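Local coordinates for alpha-/beta-galactoside alpha-2,3-sialyltransferase (Photobacterium phosphoreum, PDB 2ZWI), which probably transfers sialic acid from CMP-sialic acid to galactosides in alpha-2,3 linkage, as a GT-B-type glycosyltransferase, at residues 15-20 with 37-42; 22-27 with 215-220; 44-49 with 211-216. One frame throughout, in Å; residues are numbered along the deposited sequence.

Contact 1 of 3, residues 15-20 with 37-42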
loop_
_atom_site.group_PDB
_atom_site.type_symbol
_atom_site.label_atom_id
_atom_site.label_comp_id
_atom_site.label_asym_id
_atom_site.label_seq_id
_atom_site.Cartn_x
_atom_site.Cartn_y
_atom_site.Cartn_z
ATOM N N PRO A 15 3.856 0.414 -1.323
ATOM C CA PRO A 15 4.573 0.793 -2.554
ATOM C C PRO A 15 5.931 0.101 -2.721
ATOM O O PRO A 15 6.306 -0.224 -3.834
ATOM C CB PRO A 15 4.736 2.314 -2.422
ATOM C CG PRO A 15 3.589 2.734 -1.533
ATOM C CD PRO A 15 3.495 1.605 -0.523
ATOM N N THR A 16 6.652 -0.129 -1.624
ATOM C CA THR A 16 7.942 -0.783 -1.697
ATOM C C THR A 16 7.772 -2.196 -2.238
ATOM O O THR A 16 8.469 -2.582 -3.170
ATOM C CB THR A 16 8.655 -0.817 -0.326
ATOM O OG1 THR A 16 8.975 0.520 0.084
ATOM C CG2 THR A 16 9.920 -1.644 -0.399
ATOM N N ILE A 17 6.832 -2.945 -1.664
ATOM C CA ILE A 17 6.603 -4.347 -2.038
ATOM C C ILE A 17 6.176 -4.467 -3.510
ATOM O O ILE A 17 6.668 -5.334 -4.241
ATOM C CB ILE A 17 5.556 -5.030 -1.088
ATOM C CG1 ILE A 17 6.033 -5.028 0.380
ATOM C CG2 ILE A 17 5.180 -6.428 -1.573
ATOM C CD1 ILE A 17 7.249 -5.895 0.685
ATOM N N GLN A 18 5.263 -3.593 -3.935
ATOM C CA GLN A 18 4.861 -3.498 -5.342
ATOM C C GLN A 18 6.021 -3.051 -6.253
ATOM O O GLN A 18 6.193 -3.564 -7.362
ATOM C CB GLN A 18 3.648 -2.580 -5.497
ATOM C CG GLN A 18 2.313 -3.242 -5.096
ATOM C CD GLN A 18 1.776 -4.178 -6.169
ATOM O OE1 GLN A 18 1.014 -5.102 -5.886
ATOM N NE2 GLN A 18 2.158 -3.933 -7.407
ATOM N N GLN A 19 6.830 -2.110 -5.780
ATOM C CA GLN A 19 7.989 -1.678 -6.561
ATOM C C GLN A 19 9.013 -2.796 -6.715
ATOM O O GLN A 19 9.490 -3.035 -7.822
ATOM C CB GLN A 19 8.628 -0.416 -5.979
ATOM C CG GLN A 19 7.818 0.868 -6.180
ATOM C CD GLN A 19 8.380 2.017 -5.362
ATOM O OE1 GLN A 19 9.544 1.991 -4.965
ATOM N NE2 GLN A 19 7.563 3.030 -5.110
ATOM N N MET A 20 9.330 -3.497 -5.622
ATOM C CA MET A 20 10.232 -4.664 -5.685
ATOM C C MET A 20 9.729 -5.662 -6.728
ATOM O O MET A 20 10.476 -6.142 -7.573
ATOM C CB MET A 20 10.328 -5.363 -4.321
ATOM C CG MET A 20 11.055 -4.593 -3.230
ATOM S SD MET A 20 10.794 -5.350 -1.612
ATOM C CE MET A 20 11.955 -4.428 -0.615
ATOM N N SER A 37 12.377 3.624 3.041
ATOM C CA SER A 37 12.497 3.827 4.491
ATOM C C SER A 37 12.465 2.527 5.305
ATOM O O SER A 37 13.250 2.357 6.234
ATOM C CB SER A 37 11.404 4.789 4.994
ATOM O OG SER A 37 11.532 6.069 4.385
ATOM N N ARG A 38 11.569 1.616 4.943
ATOM C CA ARG A 38 11.332 0.409 5.741
ATOM C C ARG A 38 12.156 -0.788 5.256
ATOM O O ARG A 38 12.154 -1.852 5.888
ATOM C CB ARG A 38 9.838 0.056 5.754
ATOM C CG ARG A 38 8.920 1.109 6.390
ATOM C CD ARG A 38 8.765 0.894 7.893
ATOM N NE ARG A 38 8.086 -0.367 8.180
ATOM C CZ ARG A 38 6.779 -0.493 8.397
ATOM N NH1 ARG A 38 5.980 0.573 8.370
ATOM N NH2 ARG A 38 6.268 -1.694 8.640
ATOM N N TYR A 39 12.855 -0.610 4.138
ATOM C CA TYR A 39 13.631 -1.690 3.543
ATOM C C TYR A 39 15.031 -1.261 3.104
ATOM O O TYR A 39 15.295 -1.184 1.907
ATOM C CB TYR A 39 12.858 -2.303 2.358
ATOM C CG TYR A 39 11.791 -3.268 2.794
ATOM C CD1 TYR A 39 12.111 -4.587 3.094
ATOM C CD2 TYR A 39 10.467 -2.859 2.937
ATOM C CE1 TYR A 39 11.148 -5.477 3.511
ATOM C CE2 TYR A 39 9.487 -3.750 3.357
ATOM C CZ TYR A 39 9.842 -5.054 3.646
ATOM O OH TYR A 39 8.900 -5.958 4.063
ATOM N N PRO A 40 15.935 -0.979 4.067
ATOM C CA PRO A 40 17.321 -0.717 3.659
ATOM C C PRO A 40 17.999 -1.968 3.075
ATOM O O PRO A 40 17.958 -3.048 3.685
ATOM C CB PRO A 40 18.000 -0.248 4.958
ATOM C CG PRO A 40 17.173 -0.819 6.059
ATOM C CD PRO A 40 15.757 -0.863 5.530
ATOM N N ILE A 41 18.579 -1.815 1.886
ATOM C CA ILE A 41 19.208 -2.918 1.172
ATOM C C ILE A 41 20.724 -2.728 1.248
ATOM O O ILE A 41 21.281 -1.807 0.628
ATOM C CB ILE A 41 18.763 -3.007 -0.337
ATOM C CG1 ILE A 41 17.229 -2.920 -0.523
ATOM C CG2 ILE A 41 19.343 -4.269 -1.009
ATOM C CD1 ILE A 41 16.403 -3.993 0.204
ATOM N N ASN A 42 21.375 -3.598 2.019
ATOM C CA ASN A 42 22.838 -3.618 2.149
ATOM C C ASN A 42 23.445 -4.797 1.392
ATOM O O ASN A 42 24.670 -4.954 1.350
ATOM C CB ASN A 42 23.260 -3.696 3.624
ATOM C CG ASN A 42 22.398 -2.834 4.534
ATOM O OD1 ASN A 42 21.570 -3.350 5.289
ATOM N ND2 ASN A 42 22.587 -1.517 4.467
HETATM O O HOH W 1 9.952 1.514 2.522
#
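Y39 reaches from the loop 37-42 onto three side chains of helix 14-26. Its CB is the first atom to touch, 3.8 Å from CE of M20. With CG anti to the carbonyl carbon (chi1 -80°), the ring is carried along the helix surface. CG of Y39 lies 3.6 Å from CE of M20, and this methyl sits over one ring face as a CH-pi contact, 29° off the ring normal. The sulfur follows farther out over the ring, with SD of M20 5.0 Å from the Y39 centroid, a Met-aromatic contact. On CD2 of Y39 the partner is CG2 of T16, at 3.6 Å. Helix 14-26 and the loop after strand 31-36 belong to the N-terminal Rossmann-like half of a GT-B fold, so the ring packs where the first helix meets the second beta-alpha connection. Farther along, CZ of Y39 lies 4.0 Å from CD1 of I17, and OH of Y39 ends 3.8 Å from the same methyl. I17 is also close to E306 of the CMP site. A bridging water donates to OG1 of T16 (2.8 Å) and accepts from N of R38 (2.9 Å). OG1 of T16 is also hydrogen-bonded to OD2 of D10.

Contact 2 of 3, residues 22-27 with 215-220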
loop_
_atom_site.group_PDB
_atom_site.type_symbol
_atom_site.label_atom_id
_atom_site.label_comp_id
_atom_site.label_asym_id
_atom_site.label_seq_id
_atom_site.Cartn_x
_atom_site.Cartn_y
_atom_site.Cartn_z
ATOM N N GLN A 22 7.692 -5.249 -9.358
ATOM C CA GLN A 22 7.830 -4.736 -10.730
ATOM C C GLN A 22 9.269 -4.812 -11.252
ATOM O O GLN A 22 9.500 -5.184 -12.413
ATOM C CB GLN A 22 7.316 -3.292 -10.817
ATOM C CG GLN A 22 5.859 -3.107 -10.366
ATOM C CD GLN A 22 4.845 -3.455 -11.444
ATOM O OE1 GLN A 22 4.737 -4.604 -11.875
ATOM N NE2 GLN A 22 4.082 -2.453 -11.875
ATOM N N ILE A 23 10.232 -4.453 -10.402
ATOM C CA ILE A 23 11.655 -4.545 -10.751
ATOM C C ILE A 23 11.959 -5.985 -11.162
ATOM O O ILE A 23 12.529 -6.218 -12.226
ATOM C CB ILE A 23 12.586 -4.137 -9.573
ATOM C CG1 ILE A 23 12.588 -2.613 -9.381
ATOM C CG2 ILE A 23 14.020 -4.690 -9.789
ATOM C CD1 ILE A 23 13.169 -2.139 -8.014
ATOM N N ILE A 24 11.524 -6.932 -10.332
ATOM C CA ILE A 24 11.752 -8.364 -10.571
ATOM C C ILE A 24 11.040 -8.829 -11.847
ATOM O O ILE A 24 11.625 -9.553 -12.657
ATOM C CB ILE A 24 11.324 -9.209 -9.343
ATOM C CG1 ILE A 24 12.181 -8.869 -8.116
ATOM C CG2 ILE A 24 11.378 -10.703 -9.641
ATOM C CD1 ILE A 24 11.474 -9.217 -6.781
ATOM N N ASN A 25 9.798 -8.387 -12.036
ATOM C CA ASN A 25 9.013 -8.802 -13.191
ATOM C C ASN A 25 9.623 -8.285 -14.486
ATOM O O ASN A 25 9.737 -9.025 -15.467
ATOM C CB ASN A 25 7.565 -8.314 -13.082
ATOM C CG ASN A 25 6.678 -8.880 -14.176
ATOM O OD1 ASN A 25 6.561 -10.097 -14.325
ATOM N ND2 ASN A 25 6.046 -8.001 -14.940
ATOM N N GLU A 26 10.030 -7.018 -14.473
ATOM C CA GLU A 26 10.574 -6.372 -15.667
ATOM C C GLU A 26 11.994 -6.790 -16.011
ATOM O O GLU A 26 12.346 -6.810 -17.184
ATOM C CB GLU A 26 10.497 -4.858 -15.536
ATOM C CG GLU A 26 9.106 -4.328 -15.775
ATOM C CD GLU A 26 8.906 -2.943 -15.207
ATOM O OE1 GLU A 26 7.767 -2.639 -14.804
ATOM O OE2 GLU A 26 9.875 -2.158 -15.157
ATOM N N ASN A 27 12.808 -7.096 -14.999
ATOM C CA ASN A 27 14.200 -7.523 -15.210
ATOM C C ASN A 27 14.941 -6.585 -16.189
ATOM O O ASN A 27 15.578 -7.026 -17.148
ATOM C CB ASN A 27 14.234 -8.994 -15.675
ATOM C CG ASN A 27 15.623 -9.632 -15.567
ATOM O OD1 ASN A 27 16.006 -10.433 -16.428
ATOM N ND2 ASN A 27 16.371 -9.294 -14.517
ATOM N N TYR A 215 12.134 -12.989 -2.130
ATOM C CA TYR A 215 12.490 -13.387 -0.762
ATOM C C TYR A 215 13.703 -12.629 -0.262
ATOM O O TYR A 215 13.727 -12.201 0.893
ATOM C CB TYR A 215 12.760 -14.887 -0.652
ATOM C CG TYR A 215 11.679 -15.772 -1.220
ATOM C CD1 TYR A 215 10.341 -15.389 -1.192
ATOM C CD2 TYR A 215 11.998 -17.010 -1.771
ATOM C CE1 TYR A 215 9.354 -16.205 -1.723
ATOM C CE2 TYR A 215 11.021 -17.836 -2.291
ATOM C CZ TYR A 215 9.706 -17.433 -2.265
ATOM O OH TYR A 215 8.741 -18.260 -2.788
ATOM N N ASN A 216 14.708 -12.468 -1.127
ATOM C CA ASN A 216 15.930 -11.744 -0.754
ATOM C C ASN A 216 15.709 -10.252 -0.467
ATOM O O ASN A 216 16.233 -9.726 0.512
ATOM C CB ASN A 216 17.030 -11.946 -1.795
ATOM C CG ASN A 216 17.622 -13.345 -1.758
ATOM O OD1 ASN A 216 17.569 -14.028 -0.736
ATOM N ND2 ASN A 216 18.185 -13.781 -2.883
ATOM N N PHE A 217 14.946 -9.587 -1.329
ATOM C CA PHE A 217 14.532 -8.189 -1.134
ATOM C C PHE A 217 13.808 -7.932 0.193
ATOM O O PHE A 217 14.100 -6.968 0.895
ATOM C CB PHE A 217 13.576 -7.780 -2.260
ATOM C CG PHE A 217 14.220 -7.013 -3.363
ATOM C CD1 PHE A 217 15.099 -5.964 -3.084
ATOM C CD2 PHE A 217 13.900 -7.297 -4.687
ATOM C CE1 PHE A 217 15.679 -5.232 -4.107
ATOM C CE2 PHE A 217 14.469 -6.572 -5.731
ATOM C CZ PHE A 217 15.363 -5.533 -5.438
ATOM N N THR A 218 12.851 -8.800 0.505
ATOM C CA THR A 218 11.938 -8.605 1.627
ATOM C C THR A 218 12.446 -9.223 2.925
ATOM O O THR A 218 11.998 -8.850 4.021
ATOM C CB THR A 218 10.558 -9.219 1.312
ATOM O OG1 THR A 218 10.725 -10.600 0.963
ATOM C CG2 THR A 218 9.898 -8.481 0.153
ATOM N N GLY A 219 13.367 -10.177 2.801
ATOM C CA GLY A 219 13.818 -10.976 3.939
ATOM C C GLY A 219 12.736 -11.937 4.403
ATOM O O GLY A 219 12.790 -12.442 5.521
ATOM N N PHE A 220 11.745 -12.181 3.547
ATOM C CA PHE A 220 10.626 -13.051 3.894
ATOM C C PHE A 220 10.542 -14.265 2.977
ATOM O O PHE A 220 10.607 -14.134 1.758
ATOM C CB PHE A 220 9.288 -12.294 3.882
ATOM C CG PHE A 220 8.090 -13.194 4.056
ATOM C CD1 PHE A 220 7.793 -13.760 5.302
ATOM C CD2 PHE A 220 7.279 -13.510 2.975
ATOM C CE1 PHE A 220 6.704 -14.607 5.460
ATOM C CE2 PHE A 220 6.184 -14.372 3.128
ATOM C CZ PHE A 220 5.901 -14.916 4.373
#
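The F217 ring meets I24 at its edge. CD1 of I24 lies near the ring plane, 3.7 Å from CD2 of F217. CG1 of I24 touches the same side of the ring, 4.0 Å from CE2 of F217. I23 comes at an oblique angle, and its CG2 is a loose 4.5 Å from CE2 of F217. This is packing of helix 208-218 on helix 14-26 of the N-terminal, Rossmann-like half of the GT-B fold. The last turns of helix 14-26 meet the last turn of helix 208-218. The contact is apolar, with no hydrogen bond between the two segments, and it lies away from the nucleotide and zinc sites.

The I24 and F217 side chains run alongside each other, pointing opposite ways. CG1 of I24 is anti to the carbonyl carbon (chi1 -64°), and the nearly extended chi2 of 157° sends CD1 out to the ring edge. Both isoleucines point their CB toward helix 208-218, and F217 points back. M20, L46 and I50 also touch the F217 side chain, which thus lies between helices 14-26 and 44-50. A polar tie runs beside the apolar contact: the backbone O of I24 accepts from NE2 of Q210, about two turns before F217.

Helix 208-218 ends just beyond this contact. G219 leaves the helical range with positive phi, a conformation that suits glycine. At that end T218 forms an ST turn, in which its OG1 accepts from N of F220 at 3.2 Å, with an N-H...O angle of 150°.

Contact 3 of 3, residues 44-49 with 211-216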
loop_
_atom_site.group_PDB
_atom_site.type_symbol
_atom_site.label_atom_id
_atom_site.label_comp_id
_atom_site.label_asym_id
_atom_site.label_seq_id
_atom_site.Cartn_x
_atom_site.Cartn_y
_atom_site.Cartn_z
ATOM N N GLU A 44 24.858 -6.380 -1.463
ATOM C CA GLU A 44 25.487 -5.877 -2.677
ATOM C C GLU A 44 25.330 -6.776 -3.892
ATOM O O GLU A 44 25.236 -6.289 -5.015
ATOM C CB GLU A 44 26.951 -5.537 -2.432
ATOM C CG GLU A 44 27.118 -4.271 -1.631
ATOM C CD GLU A 44 26.596 -3.042 -2.358
ATOM O OE1 GLU A 44 26.898 -2.894 -3.567
ATOM O OE2 GLU A 44 25.881 -2.232 -1.718
ATOM N N THR A 45 25.302 -8.081 -3.658
ATOM C CA THR A 45 25.025 -9.069 -4.700
ATOM C C THR A 45 23.616 -8.865 -5.270
ATOM O O THR A 45 23.435 -8.841 -6.494
ATOM C CB THR A 45 25.186 -10.501 -4.150
ATOM O OG1 THR A 45 26.438 -10.588 -3.463
ATOM C CG2 THR A 45 25.156 -11.525 -5.270
ATOM N N LEU A 46 22.638 -8.707 -4.375
ATOM C CA LEU A 46 21.269 -8.374 -4.756
ATOM C C LEU A 46 21.257 -7.081 -5.575
ATOM O O LEU A 46 20.718 -7.054 -6.673
ATOM C CB LEU A 46 20.368 -8.248 -3.509
ATOM C CG LEU A 46 18.873 -7.938 -3.647
ATOM C CD1 LEU A 46 18.115 -9.088 -4.295
ATOM C CD2 LEU A 46 18.300 -7.637 -2.278
ATOM N N LEU A 47 21.874 -6.025 -5.047
ATOM C CA LEU A 47 21.883 -4.725 -5.721
ATOM C C LEU A 47 22.550 -4.800 -7.101
ATOM O O LEU A 47 22.045 -4.237 -8.068
ATOM C CB LEU A 47 22.503 -3.626 -4.837
ATOM C CG LEU A 47 21.657 -3.142 -3.644
ATOM C CD1 LEU A 47 22.458 -2.249 -2.683
ATOM C CD2 LEU A 47 20.359 -2.426 -4.089
ATOM N N GLU A 48 23.654 -5.534 -7.196
ATOM C CA GLU A 48 24.340 -5.699 -8.482
ATOM C C GLU A 48 23.505 -6.468 -9.516
ATOM O O GLU A 48 23.594 -6.199 -10.715
ATOM C CB GLU A 48 25.725 -6.335 -8.291
ATOM C CG GLU A 48 26.806 -5.329 -7.885
ATOM C CD GLU A 48 28.082 -5.984 -7.339
ATOM O OE1 GLU A 48 28.835 -5.276 -6.621
ATOM O OE2 GLU A 48 28.318 -7.195 -7.605
ATOM N N SER A 49 22.688 -7.411 -9.047
ATOM C CA SER A 49 21.803 -8.176 -9.926
ATOM C C SER A 49 20.671 -7.323 -10.532
ATOM O O SER A 49 20.111 -7.687 -11.565
ATOM C CB SER A 49 21.235 -9.415 -9.218
ATOM O OG SER A 49 20.264 -9.057 -8.243
ATOM N N LYS A 211 11.322 -15.524 -7.890
ATOM C CA LYS A 211 10.730 -15.772 -6.574
ATOM C C LYS A 211 11.760 -15.575 -5.464
ATOM O O LYS A 211 11.486 -14.895 -4.463
ATOM C CB LYS A 211 10.117 -17.171 -6.516
ATOM C CG LYS A 211 8.849 -17.311 -7.348
ATOM C CD LYS A 211 8.224 -18.675 -7.166
ATOM C CE LYS A 211 7.126 -18.914 -8.185
ATOM N NZ LYS A 211 6.538 -20.271 -7.994
ATOM N N ASN A 212 12.946 -16.149 -5.666
ATOM C CA ASN A 212 14.066 -16.012 -4.727
ATOM C C ASN A 212 14.516 -14.574 -4.528
ATOM O O ASN A 212 14.792 -14.157 -3.397
ATOM C CB ASN A 212 15.255 -16.889 -5.152
ATOM C CG ASN A 212 14.963 -18.369 -5.010
ATOM O OD1 ASN A 212 14.158 -18.782 -4.168
ATOM N ND2 ASN A 212 15.623 -19.184 -5.835
ATOM N N LYS A 213 14.568 -13.812 -5.621
ATOM C CA LYS A 213 14.858 -12.384 -5.541
ATOM C C LYS A 213 13.845 -11.634 -4.671
ATOM O O LYS A 213 14.218 -10.718 -3.934
ATOM C CB LYS A 213 14.924 -11.762 -6.938
ATOM C CG LYS A 213 15.639 -10.416 -6.975
ATOM C CD LYS A 213 15.920 -9.938 -8.415
ATOM C CE LYS A 213 16.934 -10.839 -9.101
ATOM N NZ LYS A 213 17.563 -10.172 -10.278
ATOM N N PHE A 214 12.572 -12.025 -4.756
ATOM C CA PHE A 214 11.552 -11.426 -3.904
ATOM C C PHE A 214 11.805 -11.735 -2.427
ATOM O O PHE A 214 11.712 -10.838 -1.575
ATOM C CB PHE A 214 10.123 -11.823 -4.316
ATOM C CG PHE A 214 9.059 -11.143 -3.481
ATOM C CD1 PHE A 214 8.581 -9.884 -3.833
ATOM C CD2 PHE A 214 8.575 -11.742 -2.320
ATOM C CE1 PHE A 214 7.631 -9.228 -3.069
ATOM C CE2 PHE A 214 7.602 -11.087 -1.530
ATOM C CZ PHE A 214 7.129 -9.829 -1.913
ATOM N N TYR A 215 12.134 -12.989 -2.130
ATOM C CA TYR A 215 12.490 -13.387 -0.762
ATOM C C TYR A 215 13.703 -12.629 -0.262
ATOM O O TYR A 215 13.727 -12.201 0.893
ATOM C CB TYR A 215 12.760 -14.887 -0.652
ATOM C CG TYR A 215 11.679 -15.772 -1.220
ATOM C CD1 TYR A 215 10.341 -15.389 -1.192
ATOM C CD2 TYR A 215 11.998 -17.010 -1.771
ATOM C CE1 TYR A 215 9.354 -16.205 -1.723
ATOM C CE2 TYR A 215 11.021 -17.836 -2.291
ATOM C CZ TYR A 215 9.706 -17.433 -2.265
ATOM O OH TYR A 215 8.741 -18.260 -2.788
ATOM N N ASN A 216 14.708 -12.468 -1.127
ATOM C CA ASN A 216 15.930 -11.744 -0.754
ATOM C C ASN A 216 15.709 -10.252 -0.467
ATOM O O ASN A 216 16.233 -9.726 0.512
ATOM C CB ASN A 216 17.030 -11.946 -1.795
ATOM C CG ASN A 216 17.622 -13.345 -1.758
ATOM O OD1 ASN A 216 17.569 -14.028 -0.736
ATOM N ND2 ASN A 216 18.185 -13.781 -2.883
#
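L46 is the apolar centre of this contact. Its CD1 lies 3.9 Å from CG of K213 and equally 3.9 Å from CB of N216. It thus meets the inner, aliphatic parts of two polar residues one turn apart. The other methyl faces the backbone, with CD2 of L46 4.1 Å from O of N216. CG of L46 is anti to its own backbone nitrogen, which carries both methyls over to helix 208-218.

K213 adds a second, more polar touch. Its chain starts extended and bends at chi3 (-67°), which brings the ammonium end toward the neighbouring helix. NZ of K213 comes 3.6 Å from OG of S49 and 3.8 Å from O of S49. CE of K213 is 3.9 Å from OG of S49. There is no hydrogen bond across the two segments, so the amine makes a loose approach at the solvent-facing margin.

The S49 hydroxyl is instead held by its own helix. OG of S49 donates to O of L46 at 2.6 Å, with the donor tilted 18° from the carbonyl plane. This bond fixes the rotation of the hydroxyl. At the start of helix 44-50, OD1 of D43 accepts from N of L46.

The two short helical segments run at 131° to each other, with axes 11.2 Å apart at closest approach. Farther out, L46 also rests on I41 of the preceding loop. The aliphatic part of K213 touches I24, and F214 packs on I17, T21 and I24. Helix 208-218 is therefore flanked by helix 44-50 and helix 14-26, two helices that alternate with strands 3-10, 31-36 and 52-54 of the seven-stranded parallel sheet.

Contacts 1 and 2 are buried, while contact 3 is only partly so, with two of its touching residues exposed. Contacts 1 and 2 both use helix 14-26, at successive stretches. Contacts 2 and 3 both use helix 208-218, share Y215 and N216, and have centres about 6 Å apart. F217 CD1 and L46 CD2, 3.7 Å apart, join those two directly. M20 SD and T218 CG2, also 3.7 Å apart, join contact 1 to contact 2. The chemistry changes with place. Contact 1, near the nucleotide, combines an aromatic ring, a thioether and a bridging water. Contact 2 is wholly hydrocarbon, and contact 3 adds a lysine and a serine at the surface.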